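Local coordinates for PR domain zinc finger protein 2 (Homo sapiens, PDB 2QPW) that uses S-adenosyl-L-methionine to methylate a specific lysine of histone H3 through its PR (SET-related) domain and may also act as a DNA-binding transcription factor, at residues 5-19 with 32-44. Sequence-based numbering, arbitrary orientation.
Sequences NTTEPVAATETLAEV and RLFPSAVDKTRIG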
loop_
_atom_site.group_PDB
_atom_site.type_symbol
_atom_site.label_atom_id
_atom_site.label_comp_id
_atom_site.label_asym_id
_atom_site.label_seq_id
_atom_site.Cartn_x
_atom_site.Cartn_y
_atom_site.Cartn_z
ATOM N N ASN A 5 15.183 2.210 15.277
ATOM C CA ASN A 5 16.642 2.264 15.022
ATOM C C ASN A 5 17.380 1.920 16.324
ATOM O O ASN A 5 17.759 2.815 17.066
ATOM C CB ASN A 5 17.113 3.662 14.554
ATOM C CG ASN A 5 16.933 3.914 13.050
ATOM O OD1 ASN A 5 16.292 3.128 12.348
ATOM N ND2 ASN A 5 17.463 5.051 12.562
ATOM N N THR A 6 17.585 0.638 16.610
ATOM C CA THR A 6 18.325 0.213 17.810
ATOM C C THR A 6 19.372 -0.844 17.421
ATOM O O THR A 6 19.521 -1.182 16.222
ATOM C CB THR A 6 17.393 -0.383 18.923
ATOM O OG1 THR A 6 16.947 -1.686 18.517
ATOM C CG2 THR A 6 16.183 0.488 19.164
ATOM N N THR A 7 20.075 -1.368 18.420
ATOM C CA THR A 7 21.080 -2.411 18.214
ATOM C C THR A 7 20.537 -3.867 18.261
ATOM O O THR A 7 21.293 -4.828 18.023
ATOM C CB THR A 7 22.260 -2.276 19.211
ATOM O OG1 THR A 7 21.812 -2.656 20.523
ATOM C CG2 THR A 7 22.786 -0.816 19.257
ATOM N N GLU A 8 19.259 -4.049 18.594
ATOM C CA GLU A 8 18.691 -5.430 18.590
ATOM C C GLU A 8 18.697 -6.011 17.164
ATOM O O GLU A 8 18.393 -5.303 16.178
ATOM C CB GLU A 8 17.284 -5.482 19.202
ATOM C CG GLU A 8 17.279 -5.405 20.735
ATOM C CD GLU A 8 17.757 -6.683 21.433
ATOM O OE1 GLU A 8 17.506 -7.813 20.952
ATOM O OE2 GLU A 8 18.396 -6.549 22.491
ATOM N N PRO A 9 19.109 -7.281 17.030
ATOM C CA PRO A 9 19.115 -7.952 15.720
ATOM C C PRO A 9 17.755 -7.963 15.027
ATOM O O PRO A 9 16.725 -8.133 15.694
ATOM C CB PRO A 9 19.530 -9.392 16.064
ATOM C CG PRO A 9 20.352 -9.238 17.333
ATOM C CD PRO A 9 19.643 -8.148 18.093
ATOM N N VAL A 10 17.760 -7.812 13.700
ATOM C CA VAL A 10 16.522 -7.891 12.905
ATOM C C VAL A 10 16.351 -9.325 12.378
ATOM O O VAL A 10 17.317 -9.944 11.902
ATOM C CB VAL A 10 16.443 -6.813 11.785
ATOM C CG1 VAL A 10 16.660 -5.418 12.392
ATOM C CG2 VAL A 10 17.460 -7.034 10.714
ATOM N N ALA A 11 15.132 -9.841 12.479
ATOM C CA ALA A 11 14.868 -11.261 12.185
ATOM C C ALA A 11 14.623 -11.575 10.710
ATOM O O ALA A 11 14.850 -12.710 10.279
ATOM C CB ALA A 11 13.713 -11.770 13.024
ATOM N N ALA A 12 14.160 -10.579 9.948
ATOM C CA ALA A 12 13.793 -10.762 8.532
ATOM C C ALA A 12 14.032 -9.468 7.728
ATOM O O ALA A 12 13.760 -8.363 8.214
ATOM C CB ALA A 12 12.316 -11.189 8.434
ATOM N N THR A 13 14.569 -9.605 6.521
ATOM C CA THR A 13 14.758 -8.458 5.625
ATOM C C THR A 13 14.198 -8.772 4.233
ATOM O O THR A 13 14.435 -9.868 3.699
ATOM C CB THR A 13 16.252 -8.081 5.500
ATOM O OG1 THR A 13 16.794 -7.793 6.801
ATOM C CG2 THR A 13 16.425 -6.859 4.614
ATOM N N GLU A 14 13.461 -7.826 3.645
ATOM C CA GLU A 14 12.951 -7.968 2.284
ATOM C C GLU A 14 13.709 -7.006 1.379
ATOM O O GLU A 14 13.662 -5.783 1.607
ATOM C CB GLU A 14 11.458 -7.614 2.285
ATOM C CG GLU A 14 10.759 -7.692 0.952
ATOM C CD GLU A 14 9.362 -7.087 1.061
ATOM O OE1 GLU A 14 9.247 -5.855 1.314
ATOM O OE2 GLU A 14 8.385 -7.871 0.944
ATOM N N THR A 15 14.393 -7.530 0.352
ATOM C CA THR A 15 15.155 -6.691 -0.599
ATOM C C THR A 15 14.548 -6.627 -2.013
ATOM O O THR A 15 13.607 -7.363 -2.300
ATOM C CB THR A 15 16.629 -7.143 -0.687
ATOM O OG1 THR A 15 16.728 -8.293 -1.551
ATOM C CG2 THR A 15 17.132 -7.495 0.712
ATOM N N LEU A 16 15.067 -5.751 -2.888
ATOM C CA LEU A 16 14.557 -5.696 -4.272
ATOM C C LEU A 16 14.687 -7.038 -4.998
ATOM O O LEU A 16 13.828 -7.410 -5.824
ATOM C CB LEU A 16 15.186 -4.559 -5.110
ATOM C CG LEU A 16 14.704 -3.135 -4.922
ATOM C CD1 LEU A 16 15.622 -2.149 -5.688
ATOM C CD2 LEU A 16 13.219 -2.958 -5.352
ATOM N N ALA A 17 15.747 -7.780 -4.669
ATOM C CA ALA A 17 15.953 -9.094 -5.267
ATOM C C ALA A 17 14.788 -10.052 -5.053
ATOM O O ALA A 17 14.590 -10.930 -5.887
ATOM C CB ALA A 17 17.268 -9.713 -4.773
ATOM N N GLU A 18 14.010 -9.898 -3.970
ATOM C CA GLU A 18 12.893 -10.821 -3.703
ATOM C C GLU A 18 11.505 -10.454 -4.255
ATOM O O GLU A 18 10.526 -11.173 -4.008
ATOM C CB GLU A 18 12.726 -11.175 -2.230
ATOM C CG GLU A 18 13.385 -10.338 -1.227
ATOM C CD GLU A 18 14.854 -10.678 -1.059
ATOM O OE1 GLU A 18 15.480 -10.061 -0.181
ATOM O OE2 GLU A 18 15.392 -11.538 -1.797
ATOM N N VAL A 19 11.405 -9.339 -4.957
ATOM C CA VAL A 19 10.107 -8.945 -5.498
ATOM C C VAL A 19 9.857 -9.852 -6.733
ATOM O O VAL A 19 10.813 -10.087 -7.505
ATOM C CB VAL A 19 10.116 -7.468 -5.913
ATOM C CG1 VAL A 19 8.764 -7.067 -6.561
ATOM C CG2 VAL A 19 10.454 -6.578 -4.700
ATOM N N ARG A 32 8.550 3.907 -8.509
ATOM C CA ARG A 32 9.573 2.833 -8.518
ATOM C C ARG A 32 9.573 2.129 -7.169
ATOM O O ARG A 32 9.158 2.722 -6.156
ATOM C CB ARG A 32 10.986 3.415 -8.781
ATOM C CG ARG A 32 11.569 4.247 -7.630
ATOM C CD ARG A 32 13.089 4.516 -7.848
ATOM N NE ARG A 32 13.303 5.379 -9.020
ATOM C CZ ARG A 32 13.754 4.958 -10.206
ATOM N NH1 ARG A 32 14.072 3.675 -10.406
ATOM N NH2 ARG A 32 13.897 5.822 -11.198
ATOM N N LEU A 33 10.050 0.881 -7.142
ATOM C CA LEU A 33 10.252 0.148 -5.866
ATOM C C LEU A 33 11.664 0.365 -5.315
ATOM O O LEU A 33 12.650 0.315 -6.082
ATOM C CB LEU A 33 10.006 -1.364 -6.072
ATOM C CG LEU A 33 8.617 -1.773 -6.589
ATOM C CD1 LEU A 33 8.489 -3.291 -6.472
ATOM C CD2 LEU A 33 7.497 -1.110 -5.787
ATOM N N PHE A 34 11.776 0.591 -4.000
ATOM C CA PHE A 34 13.053 0.904 -3.367
ATOM C C PHE A 34 12.853 0.765 -1.869
ATOM O O PHE A 34 11.742 1.018 -1.390
ATOM C CB PHE A 34 13.509 2.353 -3.726
ATOM C CG PHE A 34 14.985 2.584 -3.528
ATOM C CD1 PHE A 34 15.912 2.009 -4.389
ATOM C CD2 PHE A 34 15.440 3.308 -2.436
ATOM C CE1 PHE A 34 17.270 2.174 -4.182
ATOM C CE2 PHE A 34 16.810 3.499 -2.229
ATOM C CZ PHE A 34 17.714 2.919 -3.101
ATOM N N PRO A 35 13.906 0.335 -1.102
ATOM C CA PRO A 35 13.713 0.240 0.365
ATOM C C PRO A 35 12.926 1.411 1.018
ATOM O O PRO A 35 13.169 2.590 0.684
ATOM C CB PRO A 35 15.164 0.157 0.889
ATOM C CG PRO A 35 15.874 -0.592 -0.178
ATOM C CD PRO A 35 15.252 -0.137 -1.503
ATOM N N SER A 36 11.982 1.099 1.914
ATOM C CA SER A 36 11.138 2.118 2.558
ATOM C C SER A 36 11.975 2.942 3.539
ATOM O O SER A 36 12.866 2.387 4.146
ATOM C CB SER A 36 10.019 1.448 3.364
ATOM O OG SER A 36 9.179 2.438 3.951
ATOM N N ALA A 37 11.732 4.240 3.656
ATOM C CA ALA A 37 12.415 5.039 4.709
ATOM C C ALA A 37 11.701 4.886 6.054
ATOM O O ALA A 37 12.321 5.036 7.134
ATOM C CB ALA A 37 12.476 6.531 4.299
ATOM N N VAL A 38 10.395 4.627 6.004
ATOM C CA VAL A 38 9.601 4.342 7.229
ATOM C C VAL A 38 10.044 3.033 7.943
ATOM O O VAL A 38 10.121 3.003 9.164
ATOM C CB VAL A 38 8.063 4.375 6.937
ATOM C CG1 VAL A 38 7.271 4.034 8.156
ATOM C CG2 VAL A 38 7.643 5.768 6.469
ATOM N N ASP A 39 10.363 1.978 7.178
ATOM C CA ASP A 39 10.881 0.701 7.679
ATOM C C ASP A 39 11.877 0.180 6.639
ATOM O O ASP A 39 11.501 -0.431 5.642
ATOM C CB ASP A 39 9.749 -0.309 7.942
ATOM C CG ASP A 39 10.262 -1.671 8.428
ATOM O OD1 ASP A 39 11.495 -1.858 8.567
ATOM O OD2 ASP A 39 9.425 -2.570 8.673
ATOM N N LYS A 40 13.167 0.469 6.847
ATOM C CA LYS A 40 14.144 0.124 5.818
ATOM C C LYS A 40 14.381 -1.380 5.699
ATOM O O LYS A 40 15.102 -1.779 4.808
ATOM C CB LYS A 40 15.463 0.885 5.979
ATOM C CG LYS A 40 16.022 0.879 7.352
ATOM C CD LYS A 40 17.388 1.640 7.399
ATOM C CE LYS A 40 17.254 3.167 7.467
ATOM N NZ LYS A 40 16.598 3.670 8.694
ATOM N N THR A 41 13.755 -2.193 6.556
ATOM C CA THR A 41 13.867 -3.680 6.444
ATOM C C THR A 41 12.874 -4.244 5.410
ATOM O O THR A 41 12.882 -5.471 5.113
ATOM C CB THR A 41 13.691 -4.420 7.808
ATOM O OG1 THR A 41 12.316 -4.368 8.218
ATOM C CG2 THR A 41 14.625 -3.820 8.883
ATOM N N ARG A 42 12.028 -3.354 4.863
ATOM C CA ARG A 42 11.090 -3.731 3.770
ATOM C C ARG A 42 11.134 -2.822 2.527
ATOM O O ARG A 42 11.686 -1.706 2.567
ATOM C CB ARG A 42 9.642 -3.941 4.285
ATOM C CG ARG A 42 8.971 -2.775 4.956
ATOM C CD ARG A 42 7.451 -3.020 5.128
ATOM N NE ARG A 42 6.766 -2.796 3.837
ATOM C CZ ARG A 42 5.446 -2.714 3.657
ATOM N NH1 ARG A 42 4.964 -2.499 2.434
ATOM N NH2 ARG A 42 4.611 -2.803 4.674
ATOM N N ILE A 43 10.587 -3.317 1.412
ATOM C CA ILE A 43 10.516 -2.539 0.187
ATOM C C ILE A 43 9.314 -1.615 0.267
ATOM O O ILE A 43 8.260 -2.007 0.794
ATOM C CB ILE A 43 10.471 -3.471 -1.075
ATOM C CG1 ILE A 43 11.810 -4.242 -1.205
ATOM C CG2 ILE A 43 10.135 -2.686 -2.325
ATOM C CD1 ILE A 43 13.086 -3.290 -1.284
ATOM N N GLY A 44 9.490 -0.391 -0.238
ATOM C CA GLY A 44 8.411 0.611 -0.338
ATOM C C GLY A 44 8.325 1.168 -1.775
ATOM O O GLY A 44 8.957 0.633 -2.689
HETATM O O HOH W 1 6.864 -4.618 1.528
HETATM O O HOH W 2 14.904 -3.416 2.475
#
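Leu-16 CD1 approaches the Phe-34 ring obliquely, 4.4 Å from Phe-34 CD1, and Pro-35 CD lies over one face of the same ring. The carboxylate of Glu-14 stands almost perpendicular to the guanidinium of Arg-42, but the charged groups do not touch; OE1 rests against Arg-42 CB (3.6 Å). This oxygen turns its anti lone pair to the backbone N of Ile-43, 2.9 Å off, and accepts a hydrogen bond from a water that also donates to Ile-43 O; OE2 forms a salt bridge with Arg-101. The extended Glu-14 chain, its CG trans to the main-chain N (chi1 179°), carries OE1 to the N-H of Ile-43.

Strands 31-35 and 43-47 form an antiparallel hairpin of the PR domain, a SET relative, and residues 13-15 run alongside residues 41-43 in the same direction. Glu-14 N donates in a straight line (2.8 Å, 179°) to O of Thr-41, third residue of the type I turn from Asp-39 to Arg-42, where Asp-39 OD1 makes an Asx turn with Thr-41 N. Farther along, Ile-43 CD1 sits 3.5 Å from Leu-16 N, while Leu-16 CD2 packs on Leu-33 CB (3.7 Å). Val-19 CG1 meets Leu-33 CD1 at 3.8 Å, and Leu-24 of helix 21-25 touches both side chains.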